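Side-chain contacts in putative aldo/keto reductase (Salmonella enterica subsp. enterica serovar Typhimurium, PDB 4R9O), which probably works as an NADP-dependent oxidoreductase of the aldo/keto reductase family, built on a TIM barrel: residues Q287-R290 against I291-A294; D140-A143 against E144-H148; A65-G68 against E69-L73. All coordinates share one frame; numbering follows the deposited sequence.

Contact 1 (Q287-R290 against I291-A294); sequences QWFR and IRKA
Arg292 slants across Trp288, four residues earlier on the helix, and its chain also nears Phe289, three residues earlier. The touching atom is its CD, 3.9 Å from Trp288 CZ3 and 4.3 Å from Phe289 CD1. CG of Arg292 stands trans to the backbone N (chi1 172°) and the chain stays straight as far as NE, which carries the guanidinium past the indole; the guanidinium plane lies 27° from the indole plane, and Trp288 CH2 sits at the guanidinium's edge. The two aromatic side chains also meet each other: Trp288 CE3 sits over the centre of one face of the Phe289 ring, 3.7 Å above its plane. All this belongs to helix 285-296, the C-terminal helix of an aldo/keto reductase TIM barrel, here covered by helix 227-240 on the Ile291 side and by Asp134 and Pro135 of a second subunit on the Phe289 and Arg292 side. Ile291 turns CG1 back beside its own backbone N (chi1 -67°), bringing that carbon within 3.1 Å of Gln287 O, which also accepts the 3.0 Å hydrogen bond from Ile291 N. Lys293 CG lies 3.1 Å from Phe289 O. Arg290 takes its guanidinium to a salt bridge with Glu239, while its carbonyl O receives Ala294 N at 2.9 Å.

Contact 2 (D140-A143 against E144-H148); sequences DDVA and EAFQH
Val142 and Phe146 lie side by side and point the same way, one helical turn apart on helix 139-151, the helix that links strands 125-130 and 155-161 in a beta-alpha-beta unit of the TIM barrel. The valine presents a single branch: its CG1, trans to the backbone N (chi1 178°), stands over one face of the phenylalanine ring, offset toward the rim. It is 3.7 Å from the ring centroid of Phe146 and only 14° off the ring normal, a CH-pi contact, and closest to CZ at 3.6 Å. This pair faces inward, where both side chains touch Ile130 of strand 125-130 and the Phe146 ring also stacks with Phe158 of the next strand. Between the same two residues, Phe146 N gives Val142 O a nearly straight 2.8 Å hydrogen bond.

The outer side is acidic. Asp141 and Glu144 also run side by side in the same direction, with their carboxylate planes at 90° to each other and Asp141 OD1 4.0 Å from Glu144 OE1. Two like charges this near would be expected to raise each other's affinity for a proton somewhat. Glu144 also packs on Arg106 of helix 106-119. Asp140 turns its carboxylate elsewhere, to salt bridges with Arg174 and with Arg206 of a third subunit. Its carbonyl O meanwhile accepts Glu144 N at 3.0 Å, and Glu144 CG folds back to lie 3.3 Å from that same Asp140 O.

Contact 3 (A65-G68 against E69-L73); sequences AAFG and EALTL
The Phe67 ring meets Leu71 at its edge: Leu71 CD1 lies near the ring plane, 3.8 Å from Phe67 CE2, and the two side chains slant across one another. Phe67 CG is trans to the backbone N (chi1 -161°), which tips the ring toward the following turn of helix 63-73. His54 and Tyr24 also make edge-to-face contacts with it, and Ile41 of helix 34-46 packs against it, placing it between helix 63-73, helix 34-46 and the ends of the barrel strands. Leu71 N donates to Phe67 O at 3.1 Å.

At Gly68 the carbonyl oxygen is gripped twice by Thr72, which lies one residue before Leu73, the last of the helix. The backbone N of Thr72 binds Gly68 O at 3.0 Å with a bent N-H...O angle of 132°, while Thr72 OG1, lying beside its own N (chi1 -65°), donates to Gly68 O at 2.8 Å. Thr72 therefore spends its hydroxyl proton on its own helix: the hydroxyl gives Gly68 O a second donor, on the other side of the carbonyl plane from Thr72 N, and this bond fixes the rotation of Thr72 about chi1.

All three contacts sit within single helices of the barrel's outer layer, in the chain order contact 3, contact 2, contact 1, and none touches another. Contacts 2 and 3 are the closest pair, centres 28 Å and nearest atoms about 19 Å apart; contact 1 lies on the opposite side of the chain's centre from both, its centre 43 Å from that of contact 2 and 42 Å from that of contact 3. None contains a probable active-site residue, but side chain to side chain Ala66 is about 9 Å from Tyr58, the likely proton donor, while Phe146 and Ile291 are about 10 Å and 9 Å from Ser161 and Leu220, inferred NADP(+) residues. Contacts 1 and 2 also meet other subunits; contact 3 does not.

Contact 1 (Q287-R290 against I291-A294)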
ATOM      1  N   GLN C 287       9.520  18.490  22.255  1.00 30.84           N
ATOM      2  CA  GLN C 287      10.769  17.852  21.868  1.00 31.43           C
ATOM      3  C   GLN C 287      10.504  16.437  21.384  1.00 31.11           C
ATOM      4  O   GLN C 287      11.064  16.020  20.380  1.00 33.24           O
ATOM      5  CB  GLN C 287      11.772  17.849  23.029  1.00 29.95           C
ATOM      6  CG  GLN C 287      12.407  19.208  23.280  1.00 29.92           C
ATOM      7  CD  GLN C 287      13.202  19.259  24.578  1.00 33.30           C
ATOM      8  OE1 GLN C 287      12.949  18.491  25.511  1.00 34.85           O
ATOM      9  NE2 GLN C 287      14.177  20.162  24.637  1.00 33.90           N
ATOM     10  N   TRP C 288       9.632  15.713  22.083  1.00 29.38           N
ATOM     11  CA  TRP C 288       9.277  14.361  21.678  1.00 29.34           C
ATOM     12  C   TRP C 288       8.641  14.392  20.294  1.00 31.62           C
ATOM     13  O   TRP C 288       8.942  13.565  19.442  1.00 33.05           O
ATOM     14  CB  TRP C 288       8.322  13.711  22.690  1.00 28.84           C
ATOM     15  CG  TRP C 288       8.090  12.235  22.444  1.00 28.27           C
ATOM     16  CD1 TRP C 288       8.768  11.196  23.012  1.00 30.11           C
ATOM     17  CD2 TRP C 288       7.118  11.641  21.568  1.00 28.76           C
ATOM     18  NE1 TRP C 288       8.290   9.997  22.542  1.00 30.01           N
ATOM     19  CE2 TRP C 288       7.270  10.242  21.656  1.00 30.22           C
ATOM     20  CE3 TRP C 288       6.132  12.157  20.719  1.00 29.43           C
ATOM     21  CZ2 TRP C 288       6.481   9.349  20.925  1.00 34.98           C
ATOM     22  CZ3 TRP C 288       5.339  11.273  20.003  1.00 31.92           C
ATOM     23  CH2 TRP C 288       5.519   9.882  20.106  1.00 35.71           C
ATOM     24  N   PHE C 289       7.765  15.360  20.064  1.00 32.47           N
ATOM     25  CA  PHE C 289       7.039  15.408  18.801  1.00 34.81           C
ATOM     26  C   PHE C 289       7.921  15.910  17.662  1.00 33.57           C
ATOM     27  O   PHE C 289       7.793  15.453  16.518  1.00 32.30           O
ATOM     28  CB  PHE C 289       5.775  16.255  18.953  1.00 36.38           C
ATOM     29  CG  PHE C 289       4.616  15.480  19.529  1.00 38.68           C
ATOM     30  CD1 PHE C 289       3.870  14.635  18.725  1.00 38.96           C
ATOM     31  CD2 PHE C 289       4.296  15.570  20.875  1.00 38.26           C
ATOM     32  CE1 PHE C 289       2.816  13.903  19.245  1.00 40.17           C
ATOM     33  CE2 PHE C 289       3.232  14.844  21.400  1.00 38.26           C
ATOM     34  CZ  PHE C 289       2.496  14.014  20.585  1.00 39.27           C
ATOM     35  N   ARG C 290       8.834  16.817  17.986  1.00 29.41           N
ATOM     36  CA  ARG C 290       9.833  17.279  17.029  1.00 37.18           C
ATOM     37  C   ARG C 290      10.705  16.124  16.554  1.00 31.76           C
ATOM     38  O   ARG C 290      11.014  16.014  15.368  1.00 32.88           O
ATOM     39  CB  ARG C 290      10.721  18.362  17.637  1.00 38.51           C
ATOM     40  CG  ARG C 290      10.513  19.738  17.064  1.00 43.68           C
ATOM     41  CD  ARG C 290      11.728  20.612  17.358  1.00 48.25           C
ATOM     42  NE  ARG C 290      11.917  20.808  18.792  1.00 50.36           N
ATOM     43  CZ  ARG C 290      13.027  21.291  19.346  1.00 48.90           C
ATOM     44  NH1 ARG C 290      13.097  21.435  20.662  1.00 46.98           N
ATOM     45  NH2 ARG C 290      14.062  21.628  18.587  1.00 49.03           N
ATOM     46  N   ILE C 291      11.119  15.282  17.494  1.00 29.51           N
ATOM     47  CA  ILE C 291      11.829  14.049  17.171  1.00 29.49           C
ATOM     48  C   ILE C 291      11.023  13.133  16.256  1.00 31.15           C
ATOM     49  O   ILE C 291      11.517  12.687  15.222  1.00 33.35           O
ATOM     50  CB  ILE C 291      12.187  13.264  18.428  1.00 32.11           C
ATOM     51  CG1 ILE C 291      13.205  14.046  19.229  1.00 31.44           C
ATOM     52  CG2 ILE C 291      12.818  11.925  18.050  1.00 34.71           C
ATOM     53  CD1 ILE C 291      14.388  14.318  18.398  1.00 38.94           C
ATOM     54  N   ARG C 292       9.791  12.845  16.656  1.00 27.92           N
ATOM     55  CA  ARG C 292       8.909  11.992  15.860  1.00 29.67           C
ATOM     56  C   ARG C 292       8.857  12.462  14.410  1.00 30.86           C
ATOM     57  O   ARG C 292       9.022  11.666  13.483  1.00 30.87           O
ATOM     58  CB  ARG C 292       7.500  11.967  16.456  1.00 31.18           C
ATOM     59  CG  ARG C 292       6.468  11.254  15.577  1.00 35.46           C
ATOM     60  CD  ARG C 292       5.061  11.451  16.107  1.00 43.36           C
ATOM     61  NE  ARG C 292       4.043  10.930  15.192  1.00 48.81           N
ATOM     62  CZ  ARG C 292       3.470   9.732  15.307  1.00 57.01           C
ATOM     63  NH1 ARG C 292       3.813   8.922  16.302  1.00 60.78           N
ATOM     64  NH2 ARG C 292       2.554   9.337  14.427  1.00 57.12           N
ATOM     65  N   LYS C 293       8.647  13.764  14.237  1.00 33.90           N
ATOM     66  CA  LYS C 293       8.443  14.366  12.928  1.00 38.40           C
ATOM     67  C   LYS C 293       9.727  14.418  12.102  1.00 35.70           C
ATOM     68  O   LYS C 293       9.704  14.219  10.890  1.00 36.91           O
ATOM     69  CB  LYS C 293       7.853  15.769  13.095  1.00 46.14           C
ATOM     70  CG  LYS C 293       6.462  15.744  13.728  1.00 52.48           C
ATOM     71  CD  LYS C 293       5.890  17.139  13.946  1.00 59.38           C
ATOM     72  CE  LYS C 293       4.459  17.060  14.487  1.00 62.42           C
ATOM     73  NZ  LYS C 293       3.843  18.397  14.657  1.00 64.37           N
ATOM     74  N   ALA C 294      10.847  14.684  12.755  1.00 36.84           N
ATOM     75  CA  ALA C 294      12.133  14.653  12.068  1.00 38.17           C
ATOM     76  C   ALA C 294      12.378  13.261  11.472  1.00 38.84           C
ATOM     77  O   ALA C 294      12.917  13.132  10.368  1.00 41.62           O
ATOM     78  CB  ALA C 294      13.249  15.041  13.011  1.00 36.26           C
TER

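Contact 2 (D140-A143 against E144-H148)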
ATOM      1  N   ASP C 140      -1.985 -24.441  22.911  1.00 30.29           N
ATOM      2  CA  ASP C 140      -2.090 -25.541  23.880  1.00 33.27           C
ATOM      3  C   ASP C 140      -0.745 -26.225  24.085  1.00 32.69           C
ATOM      4  O   ASP C 140      -0.398 -26.624  25.191  1.00 31.32           O
ATOM      5  CB  ASP C 140      -3.097 -26.603  23.423  1.00 34.50           C
ATOM      6  CG  ASP C 140      -4.545 -26.182  23.609  1.00 35.30           C
ATOM      7  OD1 ASP C 140      -4.811 -25.165  24.289  1.00 32.93           O
ATOM      8  OD2 ASP C 140      -5.424 -26.898  23.074  1.00 39.59           O
ATOM      9  N   ASP C 141      -0.018 -26.390  22.988  1.00 34.74           N
ATOM     10  CA  ASP C 141       1.283 -27.042  23.003  1.00 35.99           C
ATOM     11  C   ASP C 141       2.321 -26.197  23.727  1.00 34.04           C
ATOM     12  O   ASP C 141       3.102 -26.717  24.533  1.00 32.64           O
ATOM     13  CB  ASP C 141       1.744 -27.327  21.581  1.00 42.04           C
ATOM     14  CG  ASP C 141       1.020 -28.501  20.960  1.00 51.55           C
ATOM     15  OD1 ASP C 141       0.299 -29.232  21.684  1.00 55.13           O
ATOM     16  OD2 ASP C 141       1.187 -28.697  19.737  1.00 57.32           O
ATOM     17  N   VAL C 142       2.330 -24.897  23.433  1.00 28.53           N
ATOM     18  CA  VAL C 142       3.215 -23.961  24.117  1.00 29.00           C
ATOM     19  C   VAL C 142       2.893 -23.946  25.611  1.00 31.04           C
ATOM     20  O   VAL C 142       3.798 -24.011  26.441  1.00 30.89           O
ATOM     21  CB  VAL C 142       3.093 -22.534  23.532  1.00 29.65           C
ATOM     22  CG1 VAL C 142       3.995 -21.538  24.296  1.00 25.23           C
ATOM     23  CG2 VAL C 142       3.427 -22.552  22.043  1.00 29.89           C
ATOM     24  N   ALA C 143       1.603 -23.883  25.940  1.00 30.83           N
ATOM     25  CA  ALA C 143       1.165 -23.913  27.332  1.00 30.91           C
ATOM     26  C   ALA C 143       1.639 -25.179  28.045  1.00 30.66           C
ATOM     27  O   ALA C 143       2.068 -25.107  29.187  1.00 31.06           O
ATOM     28  CB  ALA C 143      -0.356 -23.807  27.426  1.00 30.69           C
ATOM     29  N   GLU C 144       1.550 -26.332  27.393  1.00 29.36           N
ATOM     30  CA  GLU C 144       2.051 -27.565  28.008  1.00 32.29           C
ATOM     31  C   GLU C 144       3.537 -27.420  28.329  1.00 31.74           C
ATOM     32  O   GLU C 144       3.968 -27.731  29.436  1.00 33.30           O
ATOM     33  CB  GLU C 144       1.831 -28.781  27.104  1.00 38.68           C
ATOM     34  CG  GLU C 144       0.384 -29.256  26.997  1.00 44.39           C
ATOM     35  CD  GLU C 144       0.231 -30.483  26.108  1.00 52.31           C
ATOM     36  OE1 GLU C 144      -0.764 -30.545  25.355  1.00 55.70           O
ATOM     37  OE2 GLU C 144       1.094 -31.388  26.167  1.00 55.80           O
ATOM     38  N   ALA C 145       4.313 -26.930  27.366  1.00 29.75           N
ATOM     39  CA  ALA C 145       5.747 -26.764  27.572  1.00 31.17           C
ATOM     40  C   ALA C 145       6.016 -25.804  28.728  1.00 29.79           C
ATOM     41  O   ALA C 145       6.782 -26.125  29.647  1.00 29.13           O
ATOM     42  CB  ALA C 145       6.424 -26.275  26.294  1.00 30.09           C
ATOM     43  N   PHE C 146       5.381 -24.636  28.681  1.00 24.88           N
ATOM     44  CA  PHE C 146       5.550 -23.636  29.730  1.00 28.81           C
ATOM     45  C   PHE C 146       5.155 -24.202  31.096  1.00 32.02           C
ATOM     46  O   PHE C 146       5.865 -23.981  32.079  1.00 31.56           O
ATOM     47  CB  PHE C 146       4.730 -22.369  29.431  1.00 27.11           C
ATOM     48  CG  PHE C 146       5.328 -21.481  28.362  1.00 26.31           C
ATOM     49  CD1 PHE C 146       4.760 -20.249  28.081  1.00 26.15           C
ATOM     50  CD2 PHE C 146       6.449 -21.874  27.642  1.00 27.34           C
ATOM     51  CE1 PHE C 146       5.298 -19.416  27.103  1.00 25.70           C
ATOM     52  CE2 PHE C 146       6.991 -21.050  26.661  1.00 28.26           C
ATOM     53  CZ  PHE C 146       6.402 -19.813  26.395  1.00 28.84           C
ATOM     54  N   GLN C 147       4.033 -24.927  31.152  1.00 35.16           N
ATOM     55  CA  GLN C 147       3.598 -25.602  32.381  1.00 39.49           C
ATOM     56  C   GLN C 147       4.674 -26.522  32.940  1.00 37.55           C
ATOM     57  O   GLN C 147       4.949 -26.525  34.145  1.00 37.75           O
ATOM     58  CB  GLN C 147       2.329 -26.433  32.151  1.00 49.93           C
ATOM     59  CG  GLN C 147       1.042 -25.648  31.948  1.00 58.50           C
ATOM     60  CD  GLN C 147       1.170 -24.209  32.369  1.00 64.87           C
ATOM     61  OE1 GLN C 147       1.446 -23.331  31.549  1.00 66.02           O
ATOM     62  NE2 GLN C 147       0.976 -23.952  33.656  1.00 69.35           N
ATOM     63  N   HIS C 148       5.257 -27.333  32.070  1.00 34.33           N
ATOM     64  CA  HIS C 148       6.251 -28.282  32.523  1.00 36.87           C
ATOM     65  C   HIS C 148       7.485 -27.563  33.061  1.00 31.54           C
ATOM     66  O   HIS C 148       8.008 -27.911  34.110  1.00 33.30           O
ATOM     67  CB  HIS C 148       6.647 -29.231  31.398  1.00 37.98           C
ATOM     68  CG  HIS C 148       7.768 -30.149  31.770  1.00 42.55           C
ATOM     69  ND1 HIS C 148       9.054 -29.975  31.308  1.00 44.85           N
ATOM     70  CD2 HIS C 148       7.802 -31.225  32.585  1.00 46.78           C
ATOM     71  CE1 HIS C 148       9.830 -30.921  31.808  1.00 49.03           C
ATOM     72  NE2 HIS C 148       9.094 -31.693  32.586  1.00 51.21           N
TER

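Contact 3 (A65-G68 against E69-L73)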
ATOM      1  N   ALA C  65      26.352 -20.029  25.095  1.00 33.12           N
ATOM      2  CA  ALA C  65      27.459 -20.808  25.632  1.00 34.22           C
ATOM      3  C   ALA C  65      28.644 -19.927  25.998  1.00 33.12           C
ATOM      4  O   ALA C  65      29.361 -20.211  26.955  1.00 33.63           O
ATOM      5  CB  ALA C  65      27.890 -21.879  24.631  1.00 36.87           C
ATOM      6  N   ALA C  66      28.876 -18.881  25.214  1.00 34.00           N
ATOM      7  CA  ALA C  66      29.957 -17.944  25.518  1.00 37.03           C
ATOM      8  C   ALA C  66      29.666 -17.231  26.838  1.00 36.39           C
ATOM      9  O   ALA C  66      30.568 -16.981  27.645  1.00 37.14           O
ATOM     10  CB  ALA C  66      30.138 -16.942  24.396  1.00 31.30           C
ATOM     11  N   PHE C  67      28.394 -16.934  27.069  1.00 33.02           N
ATOM     12  CA  PHE C  67      27.984 -16.292  28.307  1.00 32.97           C
ATOM     13  C   PHE C  67      28.160 -17.226  29.501  1.00 31.84           C
ATOM     14  O   PHE C  67      28.634 -16.811  30.557  1.00 33.46           O
ATOM     15  CB  PHE C  67      26.529 -15.829  28.219  1.00 31.74           C
ATOM     16  CG  PHE C  67      26.168 -14.794  29.240  1.00 29.19           C
ATOM     17  CD1 PHE C  67      26.389 -13.448  28.985  1.00 27.61           C
ATOM     18  CD2 PHE C  67      25.622 -15.164  30.461  1.00 28.30           C
ATOM     19  CE1 PHE C  67      26.062 -12.483  29.930  1.00 32.26           C
ATOM     20  CE2 PHE C  67      25.297 -14.200  31.414  1.00 32.86           C
ATOM     21  CZ  PHE C  67      25.510 -12.860  31.142  1.00 30.74           C
ATOM     22  N   GLY C  68      27.786 -18.487  29.331  1.00 30.98           N
ATOM     23  CA  GLY C  68      27.928 -19.471  30.392  1.00 35.29           C
ATOM     24  C   GLY C  68      29.367 -19.741  30.802  1.00 38.11           C
ATOM     25  O   GLY C  68      29.629 -20.173  31.923  1.00 37.83           O
ATOM     26  N   GLU C  69      30.309 -19.501  29.897  1.00 40.50           N
ATOM     27  CA  GLU C  69      31.722 -19.630  30.236  1.00 43.40           C
ATOM     28  C   GLU C  69      32.150 -18.559  31.227  1.00 42.37           C
ATOM     29  O   GLU C  69      32.976 -18.811  32.101  1.00 41.91           O
ATOM     30  CB  GLU C  69      32.591 -19.548  28.984  1.00 49.57           C
ATOM     31  CG  GLU C  69      32.450 -20.726  28.048  1.00 55.30           C
ATOM     32  CD  GLU C  69      33.255 -20.545  26.774  1.00 62.69           C
ATOM     33  OE1 GLU C  69      33.735 -19.414  26.523  1.00 65.90           O
ATOM     34  OE2 GLU C  69      33.424 -21.535  26.029  1.00 66.61           O
ATOM     35  N   ALA C  70      31.591 -17.360  31.084  1.00 39.67           N
ATOM     36  CA  ALA C  70      31.860 -16.279  32.026  1.00 39.09           C
ATOM     37  C   ALA C  70      31.230 -16.583  33.378  1.00 40.25           C
ATOM     38  O   ALA C  70      31.853 -16.384  34.422  1.00 43.66           O
ATOM     39  CB  ALA C  70      31.347 -14.950  31.490  1.00 34.53           C
ATOM     40  N   LEU C  71      29.996 -17.078  33.355  1.00 35.94           N
ATOM     41  CA  LEU C  71      29.310 -17.459  34.588  1.00 38.04           C
ATOM     42  C   LEU C  71      30.021 -18.591  35.323  1.00 42.10           C
ATOM     43  O   LEU C  71      29.924 -18.700  36.547  1.00 43.24           O
ATOM     44  CB  LEU C  71      27.863 -17.865  34.294  1.00 38.21           C
ATOM     45  CG  LEU C  71      26.942 -16.732  33.872  1.00 35.99           C
ATOM     46  CD1 LEU C  71      25.486 -17.208  33.775  1.00 37.41           C
ATOM     47  CD2 LEU C  71      27.082 -15.545  34.826  1.00 36.19           C
ATOM     48  N   THR C  72      30.732 -19.434  34.580  1.00 41.65           N
ATOM     49  CA  THR C  72      31.448 -20.544  35.185  1.00 43.99           C
ATOM     50  C   THR C  72      32.694 -20.028  35.903  1.00 45.24           C
ATOM     51  O   THR C  72      33.038 -20.518  36.968  1.00 46.58           O
ATOM     52  CB  THR C  72      31.834 -21.614  34.140  1.00 43.18           C
ATOM     53  OG1 THR C  72      30.646 -22.213  33.608  1.00 42.89           O
ATOM     54  CG2 THR C  72      32.699 -22.697  34.766  1.00 43.17           C
ATOM     55  N   LEU C  73      33.342 -19.018  35.332  1.00 45.89           N
ATOM     56  CA  LEU C  73      34.498 -18.389  35.970  1.00 48.64           C
ATOM     57  C   LEU C  73      34.093 -17.542  37.176  1.00 51.52           C
ATOM     58  O   LEU C  73      34.885 -17.344  38.094  1.00 55.20           O
ATOM     59  CB  LEU C  73      35.260 -17.520  34.970  1.00 47.08           C
ATOM     60  CG  LEU C  73      35.952 -18.233  33.812  1.00 48.25           C
ATOM     61  CD1 LEU C  73      36.518 -17.224  32.830  1.00 49.23           C
ATOM     62  CD2 LEU C  73      37.040 -19.156  34.324  1.00 49.20           C
TER